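Local structure of glycoside hydrolase YxiA (Bacillus licheniformis, 3LV4) at residues T75-D80 / H143-D148; I122-G127 / L159-G164; K374-N379 / G386-T391; G382-A387 / I400-D405. The protein probably hydrolyses arabinan chains, as a calcium-binding glycoside hydrolase of family 43 similar to endo-1,5-alpha-L-arabinosidases. All coordinates share one frame; numbering follows the deposited sequence.

Contact 1 (T75-D80 / H143-D148); sequences TLWAPD and HPNVVD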
loop_
_atom_site.group_PDB
_atom_site.type_symbol
_atom_site.label_atom_id
_atom_site.label_comp_id
_atom_site.label_asym_id
_atom_site.label_seq_id
_atom_site.Cartn_x
_atom_site.Cartn_y
_atom_site.Cartn_z
ATOM N N THR A 75 -10.959 -5.303 -19.280
ATOM C CA THR A 75 -10.803 -5.586 -17.857
ATOM C C THR A 75 -10.924 -4.330 -17.004
ATOM O O THR A 75 -11.052 -3.222 -17.530
ATOM C CB THR A 75 -9.479 -6.315 -17.562
ATOM O OG1 THR A 75 -9.568 -6.972 -16.295
ATOM C CG2 THR A 75 -8.308 -5.346 -17.549
ATOM N N LEU A 76 -10.894 -4.516 -15.689
ATOM C CA LEU A 76 -10.974 -3.412 -14.739
ATOM C C LEU A 76 -9.678 -3.304 -13.944
ATOM O O LEU A 76 -9.035 -4.309 -13.651
ATOM C CB LEU A 76 -12.158 -3.611 -13.783
ATOM C CG LEU A 76 -13.558 -3.634 -14.422
ATOM C CD1 LEU A 76 -14.618 -4.175 -13.454
ATOM C CD2 LEU A 76 -13.964 -2.252 -14.936
ATOM N N TRP A 77 -9.294 -2.080 -13.601
ATOM C CA TRP A 77 -8.118 -1.879 -12.773
ATOM C C TRP A 77 -8.500 -1.790 -11.295
ATOM O O TRP A 77 -9.545 -2.315 -10.893
ATOM C CB TRP A 77 -7.275 -0.691 -13.262
ATOM C CG TRP A 77 -6.422 -1.050 -14.470
ATOM C CD1 TRP A 77 -6.501 -2.195 -15.212
ATOM C CD2 TRP A 77 -5.374 -0.265 -15.059
ATOM N NE1 TRP A 77 -5.573 -2.169 -16.228
ATOM C CE2 TRP A 77 -4.867 -0.997 -16.154
ATOM C CE3 TRP A 77 -4.817 0.985 -14.768
ATOM C CZ2 TRP A 77 -3.830 -0.522 -16.953
ATOM C CZ3 TRP A 77 -3.782 1.452 -15.560
ATOM C CH2 TRP A 77 -3.303 0.703 -16.643
ATOM N N ALA A 78 -7.653 -1.155 -10.485
ATOM C CA ALA A 78 -7.747 -1.296 -9.027
ATOM C C ALA A 78 -8.897 -0.500 -8.413
ATOM O O ALA A 78 -8.900 0.727 -8.459
ATOM C CB ALA A 78 -6.400 -0.914 -8.362
ATOM N N PRO A 79 -9.874 -1.201 -7.818
ATOM C CA PRO A 79 -11.053 -0.530 -7.267
ATOM C C PRO A 79 -10.896 -0.184 -5.789
ATOM O O PRO A 79 -9.902 -0.532 -5.146
ATOM C CB PRO A 79 -12.109 -1.620 -7.380
ATOM C CG PRO A 79 -11.333 -2.859 -6.991
ATOM C CD PRO A 79 -9.971 -2.668 -7.670
ATOM N N ASP A 80 -11.898 0.495 -5.249
ATOM C CA ASP A 80 -12.107 0.478 -3.811
ATOM C C ASP A 80 -13.563 0.164 -3.538
ATOM O O ASP A 80 -14.435 0.518 -4.322
ATOM C CB ASP A 80 -11.735 1.810 -3.164
ATOM C CG ASP A 80 -11.716 1.725 -1.644
ATOM O OD1 ASP A 80 -11.424 0.625 -1.123
ATOM O OD2 ASP A 80 -12.005 2.738 -0.973
ATOM N N HIS A 143 -2.661 16.337 -15.449
ATOM C CA HIS A 143 -3.918 15.709 -15.067
ATOM C C HIS A 143 -3.708 14.244 -14.728
ATOM O O HIS A 143 -2.839 13.591 -15.290
ATOM C CB HIS A 143 -4.961 15.831 -16.188
ATOM C CG HIS A 143 -5.350 17.243 -16.495
ATOM N ND1 HIS A 143 -5.410 17.741 -17.781
ATOM C CD2 HIS A 143 -5.679 18.272 -15.679
ATOM C CE1 HIS A 143 -5.765 19.010 -17.743
ATOM N NE2 HIS A 143 -5.937 19.356 -16.475
ATOM N N PRO A 144 -4.520 13.721 -13.805
ATOM C CA PRO A 144 -4.355 12.331 -13.368
ATOM C C PRO A 144 -4.832 11.343 -14.422
ATOM O O PRO A 144 -5.532 11.726 -15.362
ATOM C CB PRO A 144 -5.272 12.252 -12.138
ATOM C CG PRO A 144 -6.360 13.241 -12.444
ATOM C CD PRO A 144 -5.639 14.391 -13.119
ATOM N N ASN A 145 -4.404 10.091 -14.274
ATOM C CA ASN A 145 -5.065 8.942 -14.875
ATOM C C ASN A 145 -6.115 8.552 -13.841
ATOM O O ASN A 145 -5.772 8.340 -12.683
ATOM C CB ASN A 145 -4.055 7.801 -15.059
ATOM C CG ASN A 145 -4.626 6.622 -15.835
ATOM O OD1 ASN A 145 -4.010 5.546 -15.918
ATOM N ND2 ASN A 145 -5.796 6.816 -16.418
ATOM N N VAL A 146 -7.387 8.487 -14.236
ATOM C CA VAL A 146 -8.472 8.336 -13.261
ATOM C C VAL A 146 -8.688 6.887 -12.813
ATOM O O VAL A 146 -9.730 6.273 -13.079
ATOM C CB VAL A 146 -9.792 9.000 -13.747
ATOM C CG1 VAL A 146 -9.559 10.487 -13.975
ATOM C CG2 VAL A 146 -10.315 8.339 -15.036
ATOM N N VAL A 147 -7.692 6.365 -12.102
ATOM C CA VAL A 147 -7.710 4.988 -11.641
ATOM C C VAL A 147 -7.254 4.935 -10.176
ATOM O O VAL A 147 -6.931 5.967 -9.580
ATOM C CB VAL A 147 -6.783 4.100 -12.512
ATOM C CG1 VAL A 147 -7.247 4.114 -13.965
ATOM C CG2 VAL A 147 -5.312 4.570 -12.410
ATOM N N ASP A 148 -7.251 3.739 -9.595
ATOM C CA ASP A 148 -6.694 3.524 -8.256
ATOM C C ASP A 148 -7.297 4.389 -7.141
ATOM O O ASP A 148 -6.558 4.998 -6.375
ATOM C CB ASP A 148 -5.170 3.736 -8.266
ATOM C CG ASP A 148 -4.431 2.690 -9.071
ATOM O OD1 ASP A 148 -5.088 1.843 -9.723
ATOM O OD2 ASP A 148 -3.175 2.723 -9.048
#
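The six-membered part of the W77 indole meets two side chains of 143-148, and both approach it obliquely. The contact belongs to the five-bladed beta-propeller of family 43. It joins the loop leading into strand 80-83 to the loop leading into strand 150-153, the first strands of two blades. V147 brings up one methyl, with CG1 4.0 Å from W77 CE3. The amide of N145 lies further along the ring, where OD1 is 4.1 Å from W77 CZ3. The amide plane is turned 71° from that of the indole, so the two flat groups do not stack. N145 places its amide with CG anti to the backbone N (chi1 -173°). ND2 is then held by S103 OG and S126 OG, which fixes the rotation of the amide. An inverse gamma turn centred on V146 shapes the same loop, closed by V147 N bonding to N145 O at 2.8 Å. Further along, A78 lies beside D148, which is predicted to orient the proton donor and tune its pKa. The A78 methyl lies next to D15, the predicted proton acceptor, as well as D148. Both A78 and D148 touch H291, a calcium ligand in this protein. A bound calcium ion lies about 5 Å from the A78 side chain, measured between nearest atoms. D148 CA makes a C-H...O contact of 3.6 Å with A78 O. The D148 CB points away from 75-80, but CG is anti to the carbonyl carbon (chi1 -67°), and OD1 ends 3.3 Å from A78 CB.

Contact 2 (I122-G127 / L159-G164); sequences IFLKSG and LWMVYG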
loop_
_atom_site.group_PDB
_atom_site.type_symbol
_atom_site.label_atom_id
_atom_site.label_comp_id
_atom_site.label_asym_id
_atom_site.label_seq_id
_atom_site.Cartn_x
_atom_site.Cartn_y
_atom_site.Cartn_z
ATOM N N ILE A 122 -20.373 6.799 -14.617
ATOM C CA ILE A 122 -19.022 7.344 -14.693
ATOM C C ILE A 122 -19.022 8.792 -14.224
ATOM O O ILE A 122 -19.924 9.558 -14.584
ATOM C CB ILE A 122 -18.522 7.324 -16.151
ATOM C CG1 ILE A 122 -18.446 5.875 -16.673
ATOM C CG2 ILE A 122 -17.188 8.076 -16.274
ATOM C CD1 ILE A 122 -18.202 5.758 -18.177
ATOM N N PHE A 123 -18.016 9.185 -13.444
ATOM C CA PHE A 123 -17.944 10.571 -12.968
ATOM C C PHE A 123 -16.589 11.248 -13.199
ATOM O O PHE A 123 -16.449 12.442 -12.959
ATOM C CB PHE A 123 -18.394 10.707 -11.495
ATOM C CG PHE A 123 -17.520 9.970 -10.506
ATOM C CD1 PHE A 123 -16.392 10.583 -9.960
ATOM C CD2 PHE A 123 -17.834 8.681 -10.113
ATOM C CE1 PHE A 123 -15.593 9.921 -9.046
ATOM C CE2 PHE A 123 -17.034 7.999 -9.190
ATOM C CZ PHE A 123 -15.918 8.615 -8.655
ATOM N N LEU A 124 -15.603 10.489 -13.678
ATOM C CA LEU A 124 -14.311 11.062 -14.044
ATOM C C LEU A 124 -13.786 10.342 -15.283
ATOM O O LEU A 124 -13.954 9.132 -15.413
ATOM C CB LEU A 124 -13.314 10.921 -12.885
ATOM C CG LEU A 124 -12.587 12.125 -12.281
ATOM C CD1 LEU A 124 -13.464 13.338 -12.101
ATOM C CD2 LEU A 124 -11.915 11.733 -10.959
ATOM N N LYS A 125 -13.168 11.091 -16.198
ATOM C CA LYS A 125 -12.509 10.494 -17.358
ATOM C C LYS A 125 -11.145 11.124 -17.562
ATOM O O LYS A 125 -10.939 12.286 -17.208
ATOM C CB LYS A 125 -13.337 10.702 -18.633
ATOM C CG LYS A 125 -14.576 9.828 -18.759
ATOM C CD LYS A 125 -15.350 10.202 -20.034
ATOM C CE LYS A 125 -16.452 9.207 -20.348
ATOM N NZ LYS A 125 -17.321 9.695 -21.461
ATOM N N SER A 126 -10.218 10.352 -18.127
ATOM C CA SER A 126 -8.922 10.882 -18.534
ATOM C C SER A 126 -8.595 10.370 -19.929
ATOM O O SER A 126 -9.234 9.428 -20.423
ATOM C CB SER A 126 -7.824 10.494 -17.536
ATOM O OG SER A 126 -7.790 9.102 -17.289
ATOM N N GLY A 127 -7.625 11.007 -20.576
ATOM C CA GLY A 127 -7.167 10.547 -21.870
ATOM C C GLY A 127 -8.048 10.955 -23.036
ATOM O O GLY A 127 -7.853 10.463 -24.155
ATOM N N LEU A 159 -16.213 12.716 3.786
ATOM C CA LEU A 159 -15.855 11.641 2.870
ATOM C C LEU A 159 -14.912 12.171 1.795
ATOM O O LEU A 159 -15.176 13.214 1.194
ATOM C CB LEU A 159 -17.123 11.060 2.225
ATOM C CG LEU A 159 -16.977 9.790 1.372
ATOM C CD1 LEU A 159 -16.427 8.644 2.221
ATOM C CD2 LEU A 159 -18.312 9.403 0.758
ATOM N N TRP A 160 -13.812 11.451 1.567
ATOM C CA TRP A 160 -12.799 11.839 0.583
ATOM C C TRP A 160 -12.541 10.689 -0.367
ATOM O O TRP A 160 -12.799 9.530 -0.032
ATOM C CB TRP A 160 -11.466 12.165 1.269
ATOM C CG TRP A 160 -11.509 13.293 2.245
ATOM C CD1 TRP A 160 -11.756 13.207 3.588
ATOM C CD2 TRP A 160 -11.270 14.680 1.967
ATOM N NE1 TRP A 160 -11.692 14.459 4.160
ATOM C CE2 TRP A 160 -11.397 15.379 3.187
ATOM C CE3 TRP A 160 -10.967 15.401 0.803
ATOM C CZ2 TRP A 160 -11.225 16.762 3.278
ATOM C CZ3 TRP A 160 -10.801 16.780 0.897
ATOM C CH2 TRP A 160 -10.929 17.442 2.125
HETATM N N MSE A 161 -12.019 11.003 -1.547
HETATM C CA MSE A 161 -11.446 9.972 -2.415
HETATM C C MSE A 161 -10.092 10.429 -2.949
HETATM O O MSE A 161 -10.006 11.441 -3.651
HETATM C CB MSE A 161 -12.365 9.642 -3.588
HETATM C CG MSE A 161 -11.771 8.569 -4.503
HETATM SE SE MSE A 161 -12.860 8.248 -6.116
HETATM C CE MSE A 161 -12.474 9.929 -7.045
ATOM N N VAL A 162 -9.042 9.686 -2.615
ATOM C CA VAL A 162 -7.722 9.915 -3.196
ATOM C C VAL A 162 -7.534 8.909 -4.340
ATOM O O VAL A 162 -8.018 7.781 -4.260
ATOM C CB VAL A 162 -6.618 9.754 -2.128
ATOM C CG1 VAL A 162 -6.591 8.313 -1.571
ATOM C CG2 VAL A 162 -5.240 10.171 -2.678
ATOM N N TYR A 163 -6.850 9.306 -5.413
ATOM C CA TYR A 163 -6.760 8.435 -6.585
ATOM C C TYR A 163 -5.633 8.885 -7.508
ATOM O O TYR A 163 -5.010 9.930 -7.279
ATOM C CB TYR A 163 -8.095 8.435 -7.352
ATOM C CG TYR A 163 -8.338 9.735 -8.082
ATOM C CD1 TYR A 163 -8.738 10.878 -7.391
ATOM C CD2 TYR A 163 -8.136 9.830 -9.454
ATOM C CE1 TYR A 163 -8.934 12.085 -8.055
ATOM C CE2 TYR A 163 -8.328 11.023 -10.118
ATOM C CZ TYR A 163 -8.734 12.143 -9.419
ATOM O OH TYR A 163 -8.927 13.323 -10.088
ATOM N N GLY A 164 -5.384 8.107 -8.559
ATOM C CA GLY A 164 -4.403 8.465 -9.565
ATOM C C GLY A 164 -3.357 7.381 -9.779
ATOM O O GLY A 164 -3.153 6.512 -8.929
#
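L124 and Y163 form the tight part of this contact between neighbouring propeller blades. L124 CD2 lies 3.5 Å from Y163 OH and 3.6 Å from Y163 CZ, approaching the ring obliquely. Strand 118-126 is an outermost strand of its blade, and 159-163 lies inside the next. The short strand axes are 12.4 Å apart and cross at -25°, so side chains alone span the gap. F123 and L124 both face L105 in a classic beta bulge, which presents two successive side chains to the other blade. F123 meets M161, modelled as selenomethionine, in a Met-aromatic contact. The selenium lies at the ring edge, 5.3 Å from the centroid. M161 CE is 3.7 Å from F123 CE1, and a bend at chi3 turns this methyl to the ring. The loose spot lies between M161 CE and L124 CD2, 4.3 Å apart. F123, partly exposed, marks the more open side, while L124, M161 and Y163 are buried. The Y163 hydroxyl is hydrogen-bonded to the Y188 backbone O. No hydrogen bond crosses between the two strands, so this interface rests on apolar and selenium-aromatic packing, with its buried hydroxyl satisfied from outside.

Contact 3 (K374-N379 / G386-T391); sequences KEIRLN and GAVAGT. With CA (calcium ion), chain D.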
loop_
_atom_site.group_PDB
_atom_site.type_symbol
_atom_site.label_atom_id
_atom_site.label_comp_id
_atom_site.label_asym_id
_atom_site.label_seq_id
_atom_site.Cartn_x
_atom_site.Cartn_y
_atom_site.Cartn_z
ATOM N N LYS A 374 21.933 -10.194 5.147
ATOM C CA LYS A 374 23.284 -10.481 5.597
ATOM C C LYS A 374 23.300 -10.593 7.116
ATOM O O LYS A 374 22.489 -9.956 7.798
ATOM C CB LYS A 374 24.236 -9.381 5.128
ATOM C CG LYS A 374 24.211 -9.215 3.617
ATOM C CD LYS A 374 25.393 -8.441 3.108
ATOM C CE LYS A 374 25.418 -8.462 1.589
ATOM N NZ LYS A 374 26.175 -7.312 1.047
ATOM N N GLU A 375 24.217 -11.400 7.641
ATOM C CA GLU A 375 24.262 -11.662 9.079
ATOM C C GLU A 375 24.956 -10.581 9.889
ATOM O O GLU A 375 26.049 -10.125 9.541
ATOM C CB GLU A 375 24.921 -13.016 9.370
ATOM C CG GLU A 375 24.215 -14.165 8.716
ATOM C CD GLU A 375 24.747 -15.512 9.161
ATOM O OE1 GLU A 375 25.599 -15.560 10.076
ATOM O OE2 GLU A 375 24.306 -16.529 8.597
ATOM N N ILE A 376 24.302 -10.192 10.980
ATOM C CA ILE A 376 24.863 -9.265 11.944
ATOM C C ILE A 376 24.652 -9.847 13.330
ATOM O O ILE A 376 23.919 -10.827 13.490
ATOM C CB ILE A 376 24.169 -7.889 11.875
ATOM C CG1 ILE A 376 22.684 -8.006 12.248
ATOM C CG2 ILE A 376 24.332 -7.276 10.484
ATOM C CD1 ILE A 376 22.012 -6.661 12.497
ATOM N N ARG A 377 25.303 -9.259 14.328
ATOM C CA ARG A 377 25.027 -9.619 15.716
ATOM C C ARG A 377 24.732 -8.382 16.547
ATOM O O ARG A 377 25.475 -7.398 16.498
ATOM C CB ARG A 377 26.191 -10.397 16.340
ATOM C CG ARG A 377 25.943 -10.751 17.798
ATOM C CD ARG A 377 26.984 -11.713 18.353
ATOM N NE ARG A 377 26.663 -12.095 19.727
ATOM C CZ ARG A 377 25.844 -13.091 20.059
ATOM N NH1 ARG A 377 25.257 -13.822 19.117
ATOM N NH2 ARG A 377 25.611 -13.361 21.337
ATOM N N LEU A 378 23.626 -8.424 17.286
ATOM C CA LEU A 378 23.377 -7.437 18.322
ATOM C C LEU A 378 24.060 -7.970 19.569
ATOM O O LEU A 378 23.540 -8.880 20.222
ATOM C CB LEU A 378 21.877 -7.267 18.571
ATOM C CG LEU A 378 21.030 -6.809 17.382
ATOM C CD1 LEU A 378 19.627 -6.415 17.832
ATOM C CD2 LEU A 378 21.702 -5.667 16.639
ATOM N N ASN A 379 25.238 -7.429 19.874
ATOM C CA ASN A 379 26.020 -7.893 21.016
ATOM C C ASN A 379 25.509 -7.349 22.339
ATOM O O ASN A 379 24.883 -6.292 22.395
ATOM C CB ASN A 379 27.495 -7.521 20.851
ATOM C CG ASN A 379 28.124 -8.174 19.642
ATOM O OD1 ASN A 379 28.656 -9.277 19.732
ATOM N ND2 ASN A 379 28.058 -7.502 18.498
ATOM N N GLY A 386 29.501 -7.849 12.397
ATOM C CA GLY A 386 29.163 -8.704 11.279
ATOM C C GLY A 386 29.130 -7.929 9.978
ATOM O O GLY A 386 30.101 -7.249 9.628
ATOM N N ALA A 387 28.009 -8.016 9.268
ATOM C CA ALA A 387 27.880 -7.392 7.947
ATOM C C ALA A 387 28.001 -5.874 8.025
ATOM O O ALA A 387 28.425 -5.221 7.070
ATOM C CB ALA A 387 26.551 -7.795 7.286
ATOM N N VAL A 388 27.611 -5.316 9.166
ATOM C CA VAL A 388 27.770 -3.887 9.400
ATOM C C VAL A 388 28.318 -3.655 10.796
ATOM O O VAL A 388 28.190 -4.508 11.684
ATOM C CB VAL A 388 26.437 -3.110 9.273
ATOM C CG1 VAL A 388 25.836 -3.288 7.889
ATOM C CG2 VAL A 388 25.464 -3.544 10.358
ATOM N N ALA A 389 28.931 -2.495 10.984
ATOM C CA ALA A 389 29.364 -2.067 12.304
ATOM C C ALA A 389 28.432 -0.955 12.764
ATOM O O ALA A 389 28.059 -0.077 11.981
ATOM C CB ALA A 389 30.813 -1.579 12.265
ATOM N N GLY A 390 28.042 -0.992 14.029
ATOM C CA GLY A 390 27.175 0.046 14.551
ATOM C C GLY A 390 26.864 -0.152 16.015
ATOM O O GLY A 390 27.569 -0.874 16.719
ATOM N N THR A 391 25.805 0.502 16.472
ATOM C CA THR A 391 25.368 0.368 17.857
ATOM C C THR A 391 23.857 0.158 17.914
ATOM O O THR A 391 23.138 0.439 16.951
ATOM C CB THR A 391 25.748 1.604 18.707
ATOM O OG1 THR A 391 24.990 2.741 18.276
ATOM C CG2 THR A 391 27.232 1.917 18.577
HETATM CA CA CA D . 22.707 -16.708 6.724
HETATM O O HOH W 1 24.855 -17.157 4.966
HETATM O O HOH W 2 22.838 -14.648 5.308
HETATM O O HOH W 3 21.787 -18.701 8.268
#
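E375 O accepts a hydrogen bond from A387 N at 2.9 Å, in the carbonyl plane, with a C=O...N angle of 154°. The methyl of A387 sits close to the same oxygen, with CB 3.3 Å from E375 O. I376 and G386 form an antiparallel non-hydrogen-bonded pair. G386 has no side chain, and the CA atoms come within 4.4 Å. A387 CB also packs 3.5 Å from K374 CB, where both residues are exposed. The buried side belongs to I376, whose CG2 meets A387 CB and V388 CG2, each at 3.9 Å. With CG1 between N and the carbonyl carbon (chi1 63°), CG2 is turned to A387 and V388. While its backbone holds A387, the extended side chain of E375 reaches away to a calcium ion. E375 OE2 binds the metal at 2.5 Å. Three waters, E358 and N281 complete the site. The calcium joins strand 371-378 to strand 355-363 and to N281, just after strand 272-280. In the C-terminal lipocalin-like domain, 371-378 pairs antiparallel with both 355-363 and 383-386. I376 touches Y357 and L359 of the first and I384 of the second, and residues 387-389 form the loop that leads into strand 390-395.

Contact 4 (G382-A387 / I400-D405); sequences GKITGA and IELKID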
loop_
_atom_site.group_PDB
_atom_site.type_symbol
_atom_site.label_atom_id
_atom_site.label_comp_id
_atom_site.label_asym_id
_atom_site.label_seq_id
_atom_site.Cartn_x
_atom_site.Cartn_y
_atom_site.Cartn_z
ATOM N N GLY A 382 26.093 -3.663 23.354
ATOM C CA GLY A 382 25.464 -2.566 22.637
ATOM C C GLY A 382 26.067 -2.278 21.277
ATOM O O GLY A 382 25.694 -1.314 20.611
ATOM N N LYS A 383 27.001 -3.114 20.846
ATOM C CA LYS A 383 27.585 -2.939 19.524
ATOM C C LYS A 383 26.972 -3.893 18.524
ATOM O O LYS A 383 26.585 -5.005 18.878
ATOM C CB LYS A 383 29.094 -3.147 19.569
ATOM C CG LYS A 383 29.783 -2.137 20.464
ATOM C CD LYS A 383 31.278 -2.154 20.306
ATOM C CE LYS A 383 31.900 -1.172 21.284
ATOM N NZ LYS A 383 31.098 0.089 21.358
ATOM N N ILE A 384 26.880 -3.443 17.274
ATOM C CA ILE A 384 26.516 -4.319 16.167
ATOM C C ILE A 384 27.787 -4.726 15.427
ATOM O O ILE A 384 28.635 -3.877 15.117
ATOM C CB ILE A 384 25.555 -3.626 15.172
ATOM C CG1 ILE A 384 24.283 -3.163 15.887
ATOM C CG2 ILE A 384 25.216 -4.552 14.009
ATOM C CD1 ILE A 384 23.320 -2.410 14.982
ATOM N N THR A 385 27.925 -6.024 15.160
ATOM C CA THR A 385 29.055 -6.532 14.389
ATOM C C THR A 385 28.570 -7.409 13.238
ATOM O O THR A 385 27.371 -7.676 13.113
ATOM C CB THR A 385 30.013 -7.347 15.263
ATOM O OG1 THR A 385 29.277 -8.370 15.942
ATOM C CG2 THR A 385 30.696 -6.444 16.300
ATOM N N GLY A 386 29.501 -7.849 12.397
ATOM C CA GLY A 386 29.163 -8.704 11.279
ATOM C C GLY A 386 29.130 -7.929 9.978
ATOM O O GLY A 386 30.101 -7.249 9.628
ATOM N N ALA A 387 28.009 -8.016 9.268
ATOM C CA ALA A 387 27.880 -7.392 7.947
ATOM C C ALA A 387 28.001 -5.874 8.025
ATOM O O ALA A 387 28.425 -5.221 7.070
ATOM C CB ALA A 387 26.551 -7.795 7.286
ATOM N N ILE A 400 13.456 -0.374 19.508
ATOM C CA ILE A 400 14.869 -0.485 19.196
ATOM C C ILE A 400 15.371 0.832 18.640
ATOM O O ILE A 400 14.637 1.558 17.956
ATOM C CB ILE A 400 15.184 -1.621 18.182
ATOM C CG1 ILE A 400 16.701 -1.824 18.063
ATOM C CG2 ILE A 400 14.568 -1.334 16.808
ATOM C CD1 ILE A 400 17.087 -2.996 17.191
ATOM N N GLU A 401 16.617 1.149 18.959
ATOM C CA GLU A 401 17.332 2.219 18.285
ATOM C C GLU A 401 18.622 1.615 17.741
ATOM O O GLU A 401 19.307 0.888 18.454
ATOM C CB GLU A 401 17.644 3.349 19.268
ATOM C CG GLU A 401 18.226 4.581 18.624
ATOM C CD GLU A 401 18.515 5.680 19.637
ATOM O OE1 GLU A 401 18.031 5.594 20.789
ATOM O OE2 GLU A 401 19.218 6.634 19.276
ATOM N N LEU A 402 18.935 1.877 16.473
ATOM C CA LEU A 402 20.185 1.393 15.887
ATOM C C LEU A 402 20.918 2.530 15.216
ATOM O O LEU A 402 20.298 3.453 14.682
ATOM C CB LEU A 402 19.941 0.324 14.816
ATOM C CG LEU A 402 18.966 -0.817 15.035
ATOM C CD1 LEU A 402 17.601 -0.413 14.512
ATOM C CD2 LEU A 402 19.487 -2.053 14.305
ATOM N N LYS A 403 22.241 2.453 15.235
ATOM C CA LYS A 403 23.052 3.385 14.469
ATOM C C LYS A 403 23.924 2.607 13.509
ATOM O O LYS A 403 24.832 1.886 13.923
ATOM C CB LYS A 403 23.892 4.267 15.386
ATOM C CG LYS A 403 23.069 5.252 16.195
ATOM C CD LYS A 403 23.970 6.308 16.828
ATOM C CE LYS A 403 23.160 7.433 17.463
ATOM N NZ LYS A 403 22.439 6.947 18.661
ATOM N N ILE A 404 23.620 2.755 12.223
ATOM C CA ILE A 404 24.273 2.012 11.153
ATOM C C ILE A 404 24.411 2.940 9.964
ATOM O O ILE A 404 23.535 3.770 9.730
ATOM C CB ILE A 404 23.383 0.835 10.688
ATOM C CG1 ILE A 404 23.125 -0.135 11.838
ATOM C CG2 ILE A 404 24.005 0.124 9.508
ATOM C CD1 ILE A 404 21.945 -1.081 11.570
ATOM N N ASP A 405 25.505 2.800 9.216
ATOM C CA ASP A 405 25.634 3.444 7.906
ATOM C C ASP A 405 25.434 4.958 7.989
ATOM O O ASP A 405 24.878 5.574 7.068
ATOM C CB ASP A 405 24.650 2.819 6.892
ATOM C CG ASP A 405 25.025 1.374 6.501
ATOM O OD1 ASP A 405 26.225 1.105 6.266
ATOM O OD2 ASP A 405 24.121 0.504 6.409
#
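Strands 383-386 and 399-404 are not direct neighbours, since strand 390-395 lies between them and pairs antiparallel with each. The nearest CA atoms, those of I384 and I404, are 8.4 Å apart, and no hydrogen bond joins the two segments. The contact is thus one of side chains reaching past a middle strand in the C-terminal lipocalin-like domain. I384 carries it from one side. Its CB points toward the other segment, and CG1 is anti to the carbonyl carbon (chi1 -58°). The chain then runs on extended and delivers CD1 to two partners. I384 CD1 lies 3.9 Å from L402 CD2. It is also 3.9 Å from I404 CG1, and the I404 CD1 methyl is equally near. Both partner side chains cross that of I384 at about a right angle, and both meet the same methyl. L402 bends at chi2 (92°), away from a staggered value, with CD2 directed to I384. L402 also touches Y409, F428 and A430 of strands 407-418 and 423-432, while I384 rests on L378 and W392. K403 and E401 lie on the other face of the strand. K403 NZ forms a salt bridge with E401 OE2 at 3.3 Å, with a weak hydrogen bond. Just past the strand, D405 is salt-bridged to R361. The three touching residues are buried and aliphatic, so this contact is held by hydrophobic packing, with the charges kept to the other face and the strand end.

Overall arrangement
From the N terminus, contact 1 opens at 75-80, ahead of strand 80-83. Contact 2 opens at 122-127, in the last strand of that blade. Contact 1 closes at 143-148, before the next blade, and contact 2 closes at 159-164 within it. The two cross, and they touch where V147 O meets G164 N. Together they tie two successive blades of the catalytic propeller. Contacts 3 and 4 follow about 42 to 47 Å away between centres, across the chain's centre in the lipocalin-like domain. Contact 4 opens before contact 3 closes, so they overlap rather than nest, and share G386 and A387. Four consecutive strands are tied together.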